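Local structure of putative branched-chain amino acid ABC transporter (Rhodospirillum rubrum ATCC 11170, 3HUT) at residues Pro209-Arg212 against Ala213-Ala216; Pro258-Val261 against Glu262-Ala266; Gly294-Gly297 against Pro298-Arg302. The protein probably binds branched-chain amino acids or related ligands outside the cytoplasmic membrane and delivers them to an ABC transporter. All coordinates share one frame; numbering follows the deposited sequence.

How the interactions relate
All three contacts are local, each made within one continuous run of chain, and they lie far apart: interactions 1 and 3 fall on opposite sides of the chain's centre, with centres about 55 Å apart. Interactions 1 and 2 are successive helical turns, partly buried, with leucine and phenylalanine on the inner face of helix 204-216 and valine and phenylalanine on that of helix 258-271. Interaction 3 is a surface contact where helix 277-296 ends, so a glycine, a proline turn and a water take over from regular helical bonding. Interactions 2 and 3 belong to consecutive helices, although their nearest atoms remain about 15 Å apart.

Interaction 1 of 3, residues Pro209-Arg212 against Ala213-Ala216; sequences PFLR and ALRA
Four consecutive i to i+4 hydrogen bonds tie Pro209-Arg212 to Ala213-Ala216 as one helical run. Ala213 N reaches Pro209 O at 3.1 Å, and Leu214 N reaches Phe210 O at 2.8 Å. Arg215 N bonds to Leu211 O almost straight, with an N-H...O angle of 169°, whereas the last bond, Ala216 N to Arg212 O, is more bent. Pro209 lacks an N-H for the preceding turn, and the helix is kinked there.

Among the side chains, Leu214 is shared by two partners. Its CD2 meets Leu211 CD2 at 4.0 Å and Phe210 CE2 at 4.2 Å, while its CB lies over one face of the phenylalanine ring. CG of Leu214 lies opposite the backbone N (chi1 176°), and the turn at chi2 (66°) brings CD2 back toward Leu211 and Phe210. The same CD2 sits 4.1 Å above the guanidinium plane of Arg215, offset toward its rim. Arg215 NH1 is held by Leu221 O and Ser219 O, so its charged end is tied to the following loop, and its side chain also touches Val223.

Large apolar residues suit this inner face, where Phe210 packs on Leu200 and Leu214 on Ile198. Helix 204-216 is the crossover helix of a beta-alpha-beta unit between parallel strands 197-201 and 223-225, the repeating element of a periplasmic binding protein lobe.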
ATOM      1  N   PRO A 209     -13.402  -4.998  18.664  1.00  8.29           N
ATOM      2  CA  PRO A 209     -14.078  -5.775  19.709  1.00  8.66           C
ATOM      3  C   PRO A 209     -13.104  -6.596  20.549  1.00  8.91           C
ATOM      4  O   PRO A 209     -13.312  -6.767  21.747  1.00  7.27           O
ATOM      5  CB  PRO A 209     -15.072  -6.639  18.923  1.00  8.43           C
ATOM      6  CG  PRO A 209     -14.478  -6.717  17.550  1.00 11.32           C
ATOM      7  CD  PRO A 209     -13.946  -5.324  17.334  1.00  8.32           C
ATOM      8  N   PHE A 210     -12.042  -7.103  19.929  1.00  8.40           N
ATOM      9  CA  PHE A 210     -11.063  -7.880  20.679  1.00 10.25           C
ATOM     10  C   PHE A 210     -10.451  -7.040  21.795  1.00 10.31           C
ATOM     11  O   PHE A 210     -10.337  -7.491  22.934  1.00 10.77           O
ATOM     12  CB  PHE A 210      -9.929  -8.376  19.780  1.00 11.47           C
ATOM     13  CG  PHE A 210      -8.751  -8.889  20.552  1.00 12.76           C
ATOM     14  CD1 PHE A 210      -8.875 -10.014  21.365  1.00 14.92           C
ATOM     15  CD2 PHE A 210      -7.535  -8.212  20.522  1.00 12.58           C
ATOM     16  CE1 PHE A 210      -7.802 -10.455  22.142  1.00 13.96           C
ATOM     17  CE2 PHE A 210      -6.458  -8.644  21.295  1.00 14.00           C
ATOM     18  CZ  PHE A 210      -6.595  -9.767  22.107  1.00 14.52           C
ATOM     19  N   LEU A 211     -10.045  -5.820  21.457  1.00  8.53           N
ATOM     20  CA  LEU A 211      -9.437  -4.931  22.436  1.00  9.50           C
ATOM     21  C   LEU A 211     -10.409  -4.533  23.547  1.00  9.57           C
ATOM     22  O   LEU A 211      -9.995  -4.331  24.689  1.00  9.70           O
ATOM     23  CB  LEU A 211      -8.874  -3.692  21.734  1.00  9.51           C
ATOM     24  CG  LEU A 211      -7.662  -4.050  20.866  1.00 10.52           C
ATOM     25  CD1 LEU A 211      -7.270  -2.879  19.987  1.00 12.46           C
ATOM     26  CD2 LEU A 211      -6.509  -4.464  21.773  1.00 12.36           C
ATOM     27  N   ARG A 212     -11.692  -4.409  23.220  1.00  8.26           N
ATOM     28  CA  ARG A 212     -12.680  -4.070  24.241  1.00  9.30           C
ATOM     29  C   ARG A 212     -12.727  -5.230  25.243  1.00  9.34           C
ATOM     30  O   ARG A 212     -12.825  -5.019  26.448  1.00  9.65           O
ATOM     31  CB  ARG A 212     -14.071  -3.863  23.621  1.00  6.95           C
ATOM     32  CG  ARG A 212     -14.248  -2.547  22.860  1.00  8.69           C
ATOM     33  CD  ARG A 212     -15.639  -2.478  22.229  1.00  7.25           C
ATOM     34  NE  ARG A 212     -16.692  -2.552  23.238  1.00  8.08           N
ATOM     35  CZ  ARG A 212     -17.948  -2.915  22.986  1.00 10.88           C
ATOM     36  NH1 ARG A 212     -18.315  -3.242  21.751  1.00  6.45           N
ATOM     37  NH2 ARG A 212     -18.839  -2.945  23.970  1.00  8.45           N
ATOM     38  N   ALA A 213     -12.650  -6.456  24.738  1.00  9.17           N
ATOM     39  CA  ALA A 213     -12.677  -7.629  25.604  1.00 10.76           C
ATOM     40  C   ALA A 213     -11.379  -7.728  26.406  1.00 11.40           C
ATOM     41  O   ALA A 213     -11.390  -8.005  27.608  1.00  9.49           O
ATOM     42  CB  ALA A 213     -12.880  -8.890  24.770  1.00 12.03           C
ATOM     43  N   LEU A 214     -10.256  -7.501  25.733  1.00  9.81           N
ATOM     44  CA  LEU A 214      -8.959  -7.561  26.390  1.00  9.35           C
ATOM     45  C   LEU A 214      -8.895  -6.554  27.539  1.00  9.02           C
ATOM     46  O   LEU A 214      -8.527  -6.901  28.661  1.00 11.72           O
ATOM     47  CB  LEU A 214      -7.838  -7.262  25.386  1.00  7.38           C
ATOM     48  CG  LEU A 214      -6.420  -7.204  25.962  1.00  7.65           C
ATOM     49  CD1 LEU A 214      -6.012  -8.589  26.456  1.00  3.67           C
ATOM     50  CD2 LEU A 214      -5.452  -6.713  24.896  1.00  6.22           C
ATOM     51  N   ARG A 215      -9.262  -5.307  27.266  1.00  8.84           N
ATOM     52  CA  ARG A 215      -9.216  -4.282  28.299  1.00 10.30           C
ATOM     53  C   ARG A 215     -10.271  -4.481  29.378  1.00 11.79           C
ATOM     54  O   ARG A 215     -10.065  -4.095  30.533  1.00 11.36           O
ATOM     55  CB  ARG A 215      -9.374  -2.886  27.689  1.00 10.81           C
ATOM     56  CG  ARG A 215      -8.301  -2.518  26.673  1.00 11.15           C
ATOM     57  CD  ARG A 215      -6.896  -2.720  27.227  1.00 12.69           C
ATOM     58  NE  ARG A 215      -5.886  -2.203  26.306  1.00 13.11           N
ATOM     59  CZ  ARG A 215      -4.608  -2.565  26.310  1.00 12.82           C
ATOM     60  NH1 ARG A 215      -4.172  -3.455  27.190  1.00  8.28           N
ATOM     61  NH2 ARG A 215      -3.767  -2.036  25.425  1.00 11.44           N
ATOM     62  N   ALA A 216     -11.399  -5.074  29.006  1.00 13.48           N
ATOM     63  CA  ALA A 216     -12.473  -5.303  29.967  1.00 15.23           C
ATOM     64  C   ALA A 216     -11.998  -6.279  31.032  1.00 16.86           C
ATOM     65  O   ALA A 216     -12.367  -6.170  32.203  1.00 17.59           O
ATOM     66  CB  ALA A 216     -13.707  -5.847  29.260  1.00 16.80           C
TER

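Interaction 2 of 3, residues Pro258-Val261 against Glu262-Ala266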
ATOM      1  N   PRO A 258       4.858  18.180   5.441  1.00 17.56           N
ATOM      2  CA  PRO A 258       4.483  19.059   4.330  1.00 15.61           C
ATOM      3  C   PRO A 258       4.118  18.395   3.003  1.00 15.37           C
ATOM      4  O   PRO A 258       3.165  18.812   2.330  1.00 14.63           O
ATOM      5  CB  PRO A 258       5.685  19.988   4.220  1.00 16.76           C
ATOM      6  CG  PRO A 258       6.043  20.179   5.658  1.00 15.88           C
ATOM      7  CD  PRO A 258       5.992  18.757   6.188  1.00 17.26           C
ATOM      8  N   VAL A 259       4.855  17.361   2.629  1.00 13.72           N
ATOM      9  CA  VAL A 259       4.595  16.664   1.374  1.00 14.78           C
ATOM     10  C   VAL A 259       3.221  15.988   1.338  1.00 13.93           C
ATOM     11  O   VAL A 259       2.526  16.021   0.319  1.00 15.51           O
ATOM     12  CB  VAL A 259       5.680  15.597   1.109  1.00 15.29           C
ATOM     13  CG1 VAL A 259       5.395  14.874  -0.196  1.00 18.15           C
ATOM     14  CG2 VAL A 259       7.052  16.258   1.064  1.00 17.00           C
ATOM     15  N   VAL A 260       2.826  15.390   2.454  1.00 13.33           N
ATOM     16  CA  VAL A 260       1.547  14.687   2.527  1.00 13.04           C
ATOM     17  C   VAL A 260       0.300  15.581   2.591  1.00 13.81           C
ATOM     18  O   VAL A 260      -0.625  15.401   1.807  1.00 13.29           O
ATOM     19  CB  VAL A 260       1.528  13.718   3.732  1.00 12.23           C
ATOM     20  CG1 VAL A 260       0.245  12.904   3.734  1.00 11.43           C
ATOM     21  CG2 VAL A 260       2.736  12.796   3.667  1.00 12.31           C
ATOM     22  N   VAL A 261       0.268  16.539   3.510  1.00 14.75           N
ATOM     23  CA  VAL A 261      -0.909  17.406   3.650  1.00 19.95           C
ATOM     24  C   VAL A 261      -1.194  18.252   2.419  1.00 18.44           C
ATOM     25  O   VAL A 261      -2.344  18.597   2.162  1.00 17.70           O
ATOM     26  CB  VAL A 261      -0.800  18.348   4.879  1.00 23.29           C
ATOM     27  CG1 VAL A 261      -2.057  19.206   5.002  1.00 27.26           C
ATOM     28  CG2 VAL A 261      -0.563  17.539   6.139  1.00 26.66           C
ATOM     29  N   GLU A 262      -0.155  18.589   1.660  1.00 18.44           N
ATOM     30  CA  GLU A 262      -0.349  19.386   0.455  1.00 18.20           C
ATOM     31  C   GLU A 262      -1.212  18.593  -0.521  1.00 16.31           C
ATOM     32  O   GLU A 262      -2.060  19.155  -1.217  1.00 16.26           O
ATOM     33  CB  GLU A 262       0.993  19.726  -0.187  1.00 22.16           C
ATOM     34  CG  GLU A 262       0.880  20.670  -1.371  1.00 28.76           C
ATOM     35  CD  GLU A 262       0.230  21.994  -1.001  1.00 32.96           C
ATOM     36  OE1 GLU A 262      -0.041  22.217   0.202  1.00 35.98           O
ATOM     37  OE2 GLU A 262      -0.008  22.817  -1.911  1.00 35.53           O
ATOM     38  N   PHE A 263      -0.982  17.285  -0.579  1.00 12.19           N
ATOM     39  CA  PHE A 263      -1.769  16.419  -1.441  1.00 10.96           C
ATOM     40  C   PHE A 263      -3.166  16.294  -0.838  1.00  9.46           C
ATOM     41  O   PHE A 263      -4.172  16.421  -1.535  1.00 10.80           O
ATOM     42  CB  PHE A 263      -1.144  15.025  -1.526  1.00  9.55           C
ATOM     43  CG  PHE A 263      -2.103  13.959  -1.988  1.00  8.63           C
ATOM     44  CD1 PHE A 263      -2.606  13.969  -3.287  1.00  8.92           C
ATOM     45  CD2 PHE A 263      -2.509  12.945  -1.119  1.00  7.95           C
ATOM     46  CE1 PHE A 263      -3.500  12.985  -3.719  1.00  8.53           C
ATOM     47  CE2 PHE A 263      -3.402  11.958  -1.540  1.00  8.53           C
ATOM     48  CZ  PHE A 263      -3.897  11.978  -2.841  1.00  9.41           C
ATOM     49  N   VAL A 264      -3.214  16.031   0.464  1.00  9.99           N
ATOM     50  CA  VAL A 264      -4.486  15.881   1.158  1.00  9.95           C
ATOM     51  C   VAL A 264      -5.342  17.129   0.973  1.00 10.71           C
ATOM     52  O   VAL A 264      -6.529  17.032   0.653  1.00 10.11           O
ATOM     53  CB  VAL A 264      -4.268  15.610   2.666  1.00  9.59           C
ATOM     54  CG1 VAL A 264      -5.610  15.535   3.392  1.00  9.94           C
ATOM     55  CG2 VAL A 264      -3.508  14.308   2.849  1.00  7.67           C
ATOM     56  N   SER A 265      -4.729  18.297   1.161  1.00 11.60           N
ATOM     57  CA  SER A 265      -5.416  19.582   1.011  1.00 11.55           C
ATOM     58  C   SER A 265      -5.887  19.817  -0.423  1.00 11.67           C
ATOM     59  O   SER A 265      -7.052  20.156  -0.661  1.00 10.93           O
ATOM     60  CB  SER A 265      -4.486  20.724   1.439  1.00 11.77           C
ATOM     61  OG  SER A 265      -5.088  21.991   1.227  1.00 13.55           O
ATOM     62  N   ALA A 266      -4.980  19.641  -1.378  1.00  9.24           N
ATOM     63  CA  ALA A 266      -5.308  19.832  -2.787  1.00  9.55           C
ATOM     64  C   ALA A 266      -6.447  18.919  -3.219  1.00  9.77           C
ATOM     65  O   ALA A 266      -7.357  19.342  -3.938  1.00 10.29           O
ATOM     66  CB  ALA A 266      -4.084  19.560  -3.654  1.00  9.68           C
TER
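Val260 and Val264, one turn apart, make the apolar side-chain contact of this stretch: Val260 CG1 lies 4.1 Å from Val264 CG2, the two branches crossing at a slant. In Val264 it is the methyl beside the backbone N that does the touching, since CG2 stands opposite the carbonyl carbon; CG1 is the methyl opposite the backbone N. That CG2 also rests 3.3 Å from Val260 O, so one methyl packs against both the side chain and the peptide of the preceding turn. Compact, beta-branched valine brings its methyls close to the helix backbone.

The backbone bonds are uneven near this helix start. Glu262 N to Pro258 O is weak and long at 3.4 Å, whereas Val264 N meets Val260 O at 3.0 Å with an N-H...O angle of 169°. Phe263 N makes a second, weak bond to the same oxygen, bent to 124°, so Val260 O receives two N-H groups. Ser265 N to Val261 O is short, at 2.6 Å. Proline suits the first turn because its ring fixes phi and its missing N-H is not needed there; just ahead, Asp257 OD1 accepts the N-H of Val259.

Aromatic and charged groups face different surroundings. The buried ring of Phe263 has Val260 O near its plane at one edge, stacks with Tyr283 and meets Tyr267 with the planes at about 60°. Glu262 is exposed, as suits a carboxylate, and its side chain touches Arg34.

Helix 258-271 therefore lies against helix 18-37 through Phe263 on Leu30 and Ala266 on Leu30 and Arg34, reaches helix 277-296 through Tyr283, and rests Val260 on Phe251 and Ala255 in the loop leading from strand 246-249.

Interaction 3 of 3, residues Gly294-Gly297 against Pro298-Arg302; sequences GRAG and PEVTR
Gly297 is joined to Val300 by the hydrogen bond from Val300 N to Gly297 O, 3.0 Å long and closing a type I beta turn. The bond is bent, with an N-H...O angle of 137°, and the donor stands well above the carbonyl plane, not on a lone pair. Gly297 is the first residue to leave the helical conformation, and its positive phi of 87° suits glycine, which has no beta carbon to press on the preceding carbonyl oxygen or on Pro298 CD. Pro298 follows naturally as the second residue of the turn, because its ring holds phi near the value a type I turn needs; its side chain rests on Val41.

This is a glycine-terminated helix end: helix 277-296 stops, the chain reverses through Gly297-Val300, and Thr301 then serves as N-cap of helix 302-310. A water links the turn to the helix end, accepting from Glu299 N at 2.6 Å and donating weakly to Ala296 O, the carbonyl of the helix's last residue.

Val300 is the buried member, and it packs back against the last turn of the helix it has just left. Its CG2 comes 3.4 Å from Ala296 CB, tighter than usual for two carbons. Alanine's single methyl lets the valine lie close against the helix end. CG1 sits between the backbone N and the carbonyl carbon (chi1 54°), which brings it 3.2 Å from Gly297 O, on the turn's own carbonyl. Val300 also touches Leu305, and Ala296 touches Ser304, both on helix 302-310.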
ATOM      1  N   GLY A 294      10.555  11.882 -16.921  1.00  9.48           N
ATOM      2  CA  GLY A 294      11.356  13.090 -16.858  1.00 10.07           C
ATOM      3  C   GLY A 294      12.840  12.786 -16.990  1.00 11.06           C
ATOM      4  O   GLY A 294      13.569  13.490 -17.693  1.00 10.90           O
ATOM      5  N   ARG A 295      13.299  11.742 -16.309  1.00 10.57           N
ATOM      6  CA  ARG A 295      14.705  11.371 -16.384  1.00 12.11           C
ATOM      7  C   ARG A 295      15.039  10.768 -17.743  1.00 12.74           C
ATOM      8  O   ARG A 295      16.130  10.974 -18.266  1.00 16.11           O
ATOM      9  CB  ARG A 295      15.066  10.387 -15.267  1.00 11.44           C
ATOM     10  CG  ARG A 295      15.012  11.003 -13.874  1.00  9.91           C
ATOM     11  CD  ARG A 295      15.669  10.094 -12.851  1.00  8.63           C
ATOM     12  NE  ARG A 295      14.950   8.839 -12.664  1.00  8.18           N
ATOM     13  CZ  ARG A 295      13.877   8.696 -11.890  1.00 10.01           C
ATOM     14  NH1 ARG A 295      13.385   9.736 -11.222  1.00  8.59           N
ATOM     15  NH2 ARG A 295      13.306   7.505 -11.770  1.00  7.96           N
ATOM     16  N   ALA A 296      14.095  10.030 -18.319  1.00 14.01           N
ATOM     17  CA  ALA A 296      14.310   9.419 -19.626  1.00 15.05           C
ATOM     18  C   ALA A 296      14.378  10.497 -20.708  1.00 16.09           C
ATOM     19  O   ALA A 296      15.057  10.328 -21.720  1.00 17.38           O
ATOM     20  CB  ALA A 296      13.193   8.426 -19.937  1.00 13.11           C
ATOM     21  N   GLY A 297      13.665  11.600 -20.492  1.00 15.51           N
ATOM     22  CA  GLY A 297      13.678  12.692 -21.451  1.00 17.32           C
ATOM     23  C   GLY A 297      12.673  12.592 -22.588  1.00 16.66           C
ATOM     24  O   GLY A 297      11.947  11.606 -22.697  1.00 17.15           O
ATOM     25  N   PRO A 298      12.622  13.609 -23.467  1.00 18.64           N
ATOM     26  CA  PRO A 298      11.717  13.687 -24.620  1.00 18.99           C
ATOM     27  C   PRO A 298      11.804  12.510 -25.592  1.00 19.72           C
ATOM     28  O   PRO A 298      10.802  12.117 -26.198  1.00 18.58           O
ATOM     29  CB  PRO A 298      12.123  15.000 -25.288  1.00 21.10           C
ATOM     30  CG  PRO A 298      12.613  15.823 -24.144  1.00 20.18           C
ATOM     31  CD  PRO A 298      13.443  14.829 -23.373  1.00 18.69           C
ATOM     32  N   GLU A 299      13.001  11.955 -25.743  1.00 18.58           N
ATOM     33  CA  GLU A 299      13.209  10.837 -26.656  1.00 19.77           C
ATOM     34  C   GLU A 299      13.061   9.498 -25.941  1.00 17.52           C
ATOM     35  O   GLU A 299      13.588   8.481 -26.384  1.00 17.40           O
ATOM     36  CB  GLU A 299      14.595  10.938 -27.298  1.00 23.24           C
ATOM     37  CG  GLU A 299      14.580  10.823 -28.820  1.00 31.13           C
ATOM     38  CD  GLU A 299      15.969  10.909 -29.439  1.00 34.45           C
ATOM     39  OE1 GLU A 299      16.676  11.908 -29.187  1.00 37.28           O
ATOM     40  OE2 GLU A 299      16.352   9.979 -30.182  1.00 36.23           O
ATOM     41  N   VAL A 300      12.332   9.508 -24.834  1.00 15.81           N
ATOM     42  CA  VAL A 300      12.107   8.301 -24.052  1.00 14.00           C
ATOM     43  C   VAL A 300      11.508   7.153 -24.873  1.00 13.10           C
ATOM     44  O   VAL A 300      10.678   7.372 -25.749  1.00 12.25           O
ATOM     45  CB  VAL A 300      11.163   8.604 -22.858  1.00 14.28           C
ATOM     46  CG1 VAL A 300       9.881   9.239 -23.363  1.00 14.86           C
ATOM     47  CG2 VAL A 300      10.844   7.323 -22.091  1.00 13.77           C
ATOM     48  N   THR A 301      11.949   5.931 -24.585  1.00 11.49           N
ATOM     49  CA  THR A 301      11.425   4.744 -25.251  1.00 11.53           C
ATOM     50  C   THR A 301      10.917   3.813 -24.155  1.00 11.77           C
ATOM     51  O   THR A 301      11.190   4.025 -22.972  1.00 12.29           O
ATOM     52  CB  THR A 301      12.504   3.982 -26.045  1.00  9.50           C
ATOM     53  OG1 THR A 301      13.506   3.499 -25.140  1.00 10.10           O
ATOM     54  CG2 THR A 301      13.148   4.883 -27.087  1.00  9.12           C
ATOM     55  N   ARG A 302      10.183   2.782 -24.550  1.00 10.95           N
ATOM     56  CA  ARG A 302       9.652   1.824 -23.595  1.00 10.47           C
ATOM     57  C   ARG A 302      10.792   1.207 -22.794  1.00 11.52           C
ATOM     58  O   ARG A 302      10.691   1.032 -21.575  1.00  9.96           O
ATOM     59  CB  ARG A 302       8.870   0.735 -24.337  1.00  9.33           C
ATOM     60  CG  ARG A 302       7.593   1.257 -24.976  1.00  7.81           C
ATOM     61  CD  ARG A 302       6.854   0.199 -25.790  1.00  8.91           C
ATOM     62  NE  ARG A 302       5.602   0.747 -26.302  1.00  8.28           N
ATOM     63  CZ  ARG A 302       4.779   0.132 -27.150  1.00  9.11           C
ATOM     64  NH1 ARG A 302       5.053  -1.082 -27.609  1.00  7.87           N
ATOM     65  NH2 ARG A 302       3.673   0.749 -27.550  1.00  8.09           N
TER
HETATM   66  O   HOH W   1      15.259  12.373 -24.458  1.00 26.32           O